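Local coordinates for protein putative short-chain dehydrogenase/reductase (Corynebacterium glutamicum, PDB 3E9N) that probably acts as an NAD(P)-dependent oxidoreductase of the short-chain dehydrogenase/reductase family, perhaps an acetoacetyl-CoA reductase, although its substrate is not established, at residues T11-G16 against A42-I47; R211-A216 against T220-V225. All blocks are in the same frame, centred on the assembly; numbering follows the deposited sequence.

Interaction 1 of 2, residues T11-G16 against A42-I47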
loop_
_atom_site.group_PDB
_atom_site.type_symbol
_atom_site.label_atom_id
_atom_site.label_comp_id
_atom_site.label_asym_id
_atom_site.label_seq_id
_atom_site.Cartn_x
_atom_site.Cartn_y
_atom_site.Cartn_z
ATOM N N THR A 11 -26.172 4.080 -8.530
ATOM C CA THR A 11 -26.393 2.671 -8.846
ATOM C C THR A 11 -26.519 1.827 -7.582
ATOM O O THR A 11 -26.136 2.236 -6.481
ATOM C CB THR A 11 -25.301 2.074 -9.787
ATOM O OG1 THR A 11 -24.015 2.052 -9.139
ATOM C CG2 THR A 11 -25.203 2.854 -11.109
ATOM N N GLY A 12 -27.104 0.643 -7.718
ATOM C CA GLY A 12 -27.339 -0.212 -6.556
ATOM C C GLY A 12 -28.304 0.485 -5.615
ATOM O O GLY A 12 -28.250 0.289 -4.387
ATOM N N ALA A 13 -29.200 1.291 -6.183
ATOM C CA ALA A 13 -30.056 2.161 -5.382
ATOM C C ALA A 13 -31.057 1.423 -4.498
ATOM O O ALA A 13 -31.655 2.050 -3.591
ATOM C CB ALA A 13 -30.790 3.156 -6.274
ATOM N N THR A 14 -31.294 0.132 -4.773
ATOM C CA THR A 14 -32.228 -0.653 -3.969
ATOM C C THR A 14 -31.564 -1.561 -2.909
ATOM O O THR A 14 -32.265 -2.161 -2.021
ATOM C CB THR A 14 -33.352 -1.372 -4.826
ATOM O OG1 THR A 14 -32.817 -2.424 -5.637
ATOM C CG2 THR A 14 -34.114 -0.362 -5.729
ATOM N N GLY A 15 -30.223 -1.647 -2.953
ATOM C CA GLY A 15 -29.463 -2.287 -1.876
ATOM C C GLY A 15 -29.570 -1.451 -0.617
ATOM O O GLY A 15 -30.060 -0.337 -0.680
ATOM N N GLY A 16 -29.119 -1.976 0.526
ATOM C CA GLY A 16 -29.165 -1.252 1.813
ATOM C C GLY A 16 -28.467 0.107 1.814
ATOM O O GLY A 16 -29.054 1.119 2.224
ATOM N N ALA A 42 -40.331 1.653 -6.029
ATOM C CA ALA A 42 -41.609 2.310 -5.763
ATOM C C ALA A 42 -41.466 3.073 -4.472
ATOM O O ALA A 42 -41.768 4.271 -4.396
ATOM C CB ALA A 42 -42.735 1.294 -5.658
ATOM N N ALA A 43 -40.988 2.395 -3.442
ATOM C CA ALA A 43 -40.773 3.093 -2.169
ATOM C C ALA A 43 -39.899 4.353 -2.367
ATOM O O ALA A 43 -40.216 5.432 -1.850
ATOM C CB ALA A 43 -40.170 2.137 -1.107
ATOM N N LEU A 44 -38.827 4.218 -3.145
ATOM C CA LEU A 44 -37.937 5.354 -3.431
ATOM C C LEU A 44 -38.630 6.515 -4.149
ATOM O O LEU A 44 -38.407 7.679 -3.789
ATOM C CB LEU A 44 -36.689 4.920 -4.215
ATOM C CG LEU A 44 -35.588 4.120 -3.496
ATOM C CD1 LEU A 44 -34.606 3.589 -4.497
ATOM C CD2 LEU A 44 -34.841 4.969 -2.487
ATOM N N ALA A 45 -39.467 6.216 -5.143
ATOM C CA ALA A 45 -40.195 7.275 -5.844
ATOM C C ALA A 45 -41.188 8.031 -4.954
ATOM O O ALA A 45 -41.742 9.039 -5.382
ATOM C CB ALA A 45 -40.920 6.727 -7.105
ATOM N N GLU A 46 -41.439 7.545 -3.743
ATOM C CA GLU A 46 -42.244 8.337 -2.816
ATOM C C GLU A 46 -41.434 9.543 -2.305
ATOM O O GLU A 46 -41.992 10.465 -1.696
ATOM C CB GLU A 46 -42.786 7.495 -1.648
ATOM N N ILE A 47 -40.125 9.550 -2.565
ATOM C CA ILE A 47 -39.288 10.668 -2.106
ATOM C C ILE A 47 -39.293 11.720 -3.179
ATOM O O ILE A 47 -39.153 11.393 -4.345
ATOM C CB ILE A 47 -37.851 10.250 -1.770
ATOM C CG1 ILE A 47 -37.865 9.305 -0.574
ATOM C CG2 ILE A 47 -37.020 11.488 -1.449
ATOM C CD1 ILE A 47 -36.764 8.275 -0.557
#
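Leu44 turns CG beside its backbone N (chi1 -73°) and then extends CD1 anti to its own CA (chi2 169°), which pushes this one methyl from the helix into the loop of Ala13 and Thr14. Thr14 is set by a first torsion of 69°: OG1 sits between the backbone N and the carbonyl carbon, while CG2 lies beside the N, on the side from which Leu44 arrives. Leu44 CD1 thus meets three groups. Leu44 CD1 comes within 3.4 Å of Ala13 O, a van der Waals contact of a methyl with a carbonyl oxygen. Leu44 CD1 also lies 4.2 Å from both Ala13 CB and Thr14 CG2, the threonine and leucine side chains approaching obliquely. No hydrogen bond joins the two segments, and they bury just 91 Å² between them.

The polar end of Thr14 is engaged apart from this contact: OG1 is hydrogen-bonded with the backbone N atoms of Arg36 and Asn37, just ahead of helix 38-45, which fixes the rotation of the side chain and keeps its methyl available to Leu44. Gly12 to Gly15 form a type I turn, closed by Gly15 N to Gly12 O at 3.1 Å, with Gly15 as N-cap of helix 16-25. Val22 of that helix touches both Ala13 and Leu44, completing a small apolar cluster, and Val50 also packs on Leu44. The sequence from Thr11 onward matches the TGxxxGxG signature of short-chain dehydrogenases, and this turn after the first strand probably serves, as in that family, as the glycine-rich dinucleotide-binding loop of the Rossmann fold, here backed by the helix after the second strand.

Interaction 2 of 2, residues R211-A216 against T220-V225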
loop_
_atom_site.group_PDB
_atom_site.type_symbol
_atom_site.label_atom_id
_atom_site.label_comp_id
_atom_site.label_asym_id
_atom_site.label_seq_id
_atom_site.Cartn_x
_atom_site.Cartn_y
_atom_site.Cartn_z
ATOM N N ARG A 211 -21.839 11.975 1.887
ATOM C CA ARG A 211 -22.178 13.364 2.168
ATOM C C ARG A 211 -20.924 14.151 2.583
ATOM O O ARG A 211 -20.692 15.262 2.135
ATOM C CB ARG A 211 -23.261 13.401 3.273
ATOM C CG ARG A 211 -23.610 14.840 3.817
ATOM C CD ARG A 211 -23.999 15.848 2.667
ATOM N NE ARG A 211 -25.180 15.386 1.957
ATOM C CZ ARG A 211 -25.768 16.066 0.968
ATOM N NH1 ARG A 211 -26.836 15.584 0.375
ATOM N NH2 ARG A 211 -25.294 17.231 0.571
ATOM N N PHE A 212 -20.099 13.578 3.449
ATOM C CA PHE A 212 -18.864 14.243 3.807
ATOM C C PHE A 212 -17.991 14.502 2.570
ATOM O O PHE A 212 -17.295 15.523 2.492
ATOM C CB PHE A 212 -18.098 13.401 4.818
ATOM C CG PHE A 212 -16.706 13.898 5.092
ATOM C CD1 PHE A 212 -16.514 15.095 5.780
ATOM C CD2 PHE A 212 -15.608 13.165 4.698
ATOM C CE1 PHE A 212 -15.251 15.557 6.033
ATOM C CE2 PHE A 212 -14.325 13.605 4.985
ATOM C CZ PHE A 212 -14.141 14.791 5.637
ATOM N N VAL A 213 -18.012 13.588 1.597
ATOM C CA VAL A 213 -17.056 13.719 0.500
ATOM C C VAL A 213 -17.449 14.852 -0.446
ATOM O O VAL A 213 -16.609 15.685 -0.878
ATOM C CB VAL A 213 -16.900 12.384 -0.283
ATOM C CG1 VAL A 213 -16.431 12.635 -1.738
ATOM C CG2 VAL A 213 -15.950 11.388 0.470
ATOM N N ILE A 214 -18.732 14.916 -0.764
ATOM C CA ILE A 214 -19.202 15.869 -1.777
ATOM C C ILE A 214 -19.316 17.266 -1.190
ATOM O O ILE A 214 -19.206 18.252 -1.912
ATOM C CB ILE A 214 -20.551 15.437 -2.411
ATOM C CG1 ILE A 214 -21.740 15.585 -1.449
ATOM C CG2 ILE A 214 -20.480 14.010 -2.901
ATOM C CD1 ILE A 214 -23.043 14.906 -2.028
ATOM N N ASP A 215 -19.508 17.349 0.127
ATOM C CA ASP A 215 -19.582 18.621 0.820
ATOM C C ASP A 215 -18.229 19.251 1.039
ATOM O O ASP A 215 -18.176 20.393 1.445
ATOM C CB ASP A 215 -20.259 18.474 2.189
ATOM C CG ASP A 215 -21.812 18.529 2.123
ATOM O OD1 ASP A 215 -22.450 18.741 1.039
ATOM O OD2 ASP A 215 -22.395 18.381 3.234
ATOM N N ALA A 216 -17.133 18.555 0.792
ATOM C CA ALA A 216 -15.803 19.173 1.044
ATOM C C ALA A 216 -15.537 20.397 0.218
ATOM O O ALA A 216 -15.941 20.471 -0.932
ATOM C CB ALA A 216 -14.667 18.188 0.813
ATOM N N THR A 220 -10.190 21.184 -1.950
ATOM C CA THR A 220 -9.955 19.845 -1.386
ATOM C C THR A 220 -10.591 18.712 -2.188
ATOM O O THR A 220 -11.517 18.938 -2.961
ATOM C CB THR A 220 -10.474 19.795 0.034
ATOM O OG1 THR A 220 -10.230 21.072 0.642
ATOM C CG2 THR A 220 -9.747 18.763 0.827
ATOM N N GLN A 221 -10.000 17.526 -2.056
ATOM C CA GLN A 221 -10.527 16.237 -2.506
ATOM C C GLN A 221 -10.396 15.298 -1.301
ATOM O O GLN A 221 -9.301 15.119 -0.773
ATOM C CB GLN A 221 -9.661 15.618 -3.624
ATOM C CG GLN A 221 -9.827 16.200 -4.986
ATOM C CD GLN A 221 -9.885 15.164 -6.122
ATOM O OE1 GLN A 221 -9.379 15.417 -7.217
ATOM N NE2 GLN A 221 -10.537 14.035 -5.889
ATOM N N ILE A 222 -11.498 14.710 -0.856
ATOM C CA ILE A 222 -11.422 13.609 0.086
ATOM C C ILE A 222 -11.381 12.432 -0.835
ATOM O O ILE A 222 -12.442 11.993 -1.372
ATOM C CB ILE A 222 -12.663 13.550 0.975
ATOM C CG1 ILE A 222 -12.948 14.949 1.552
ATOM C CG2 ILE A 222 -12.568 12.383 2.054
ATOM C CD1 ILE A 222 -11.991 15.344 2.690
ATOM N N THR A 223 -10.175 11.924 -1.082
ATOM C CA THR A 223 -10.022 10.829 -2.028
ATOM C C THR A 223 -10.351 9.435 -1.464
ATOM O O THR A 223 -10.757 8.526 -2.213
ATOM C CB THR A 223 -8.572 10.831 -2.623
ATOM O OG1 THR A 223 -7.633 10.572 -1.578
ATOM C CG2 THR A 223 -8.286 12.199 -3.213
ATOM N N ASN A 224 -10.127 9.221 -0.176
ATOM C CA ASN A 224 -10.448 7.915 0.349
ATOM C C ASN A 224 -10.936 7.968 1.796
ATOM O O ASN A 224 -10.523 8.825 2.575
ATOM C CB ASN A 224 -9.319 6.886 0.093
ATOM C CG ASN A 224 -9.666 5.483 0.632
ATOM O OD1 ASN A 224 -10.424 4.636 0.003
ATOM N ND2 ASN A 224 -9.105 5.201 1.825
ATOM N N VAL A 225 -11.885 7.109 2.115
ATOM C CA VAL A 225 -12.442 7.032 3.484
ATOM C C VAL A 225 -12.486 5.563 3.823
ATOM O O VAL A 225 -13.145 4.808 3.142
ATOM C CB VAL A 225 -13.873 7.613 3.596
ATOM C CG1 VAL A 225 -14.401 7.473 4.985
ATOM C CG2 VAL A 225 -13.942 9.109 3.143
HETATM O O HOH W 1 -14.289 15.429 -2.131
#
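In the last helix-strand unit of this Rossmann-type fold, the end of helix 203-214 lies against strand 220-229, the outermost of this chain's sheet, and Ile222 is the residue on which its side chains converge. Phe212 reaches over with CG anti to its backbone N (chi1 171°), crossing Ile222 at about a right angle. The ring meets both isoleucine branches: CE2 is 3.6 Å from Ile222 CG2, and CZ is 3.7 Å from Ile222 CD1. Ala216 CB closes on Ile222 CG1 at 3.7 Å from the turn after the helix. Val213 uses one methyl for two neighbours, its CG2 lying 3.9 Å from Ile222 CG2 and 4.0 Å from Val225 CG2.

A water spans the backbones, donating to Val213 O at 2.6 Å and accepting from Ile222 N at 3.2 Å. Beyond the contact, Phe212 stacks on Phe212 of the second subunit, whose strand pairs antiparallel with 220-229, continuing the sheet. The side-chain contacts across the two segments are apolar and rest on van der Waals packing, whereas the polar link is indirect: the water satisfies a carbonyl near the helix end and a strand N-H that do not bond to each other directly.

How the interactions relate
Interaction 1 closes before interaction 2 opens along the chain, and they belong to different parts of one parallel seven-stranded sheet, interaction 1 on the side of strands 7-11, 30-35 and 50-54 and interaction 2 at the outermost strand 220-229. Their centres are 23 Å apart and their nearest atoms about 11 Å, so they do not touch. Helix 16-25 touches both regions: Val22 packs on Ala13 and Leu44, and Leu25 on Arg211 and Ile214 of helix 203-214, residues that do not face strand 220-229. One contact thus backs the probable cofactor loop with helix 38-45, whereas the other builds the margin that continues into a neighbouring subunit.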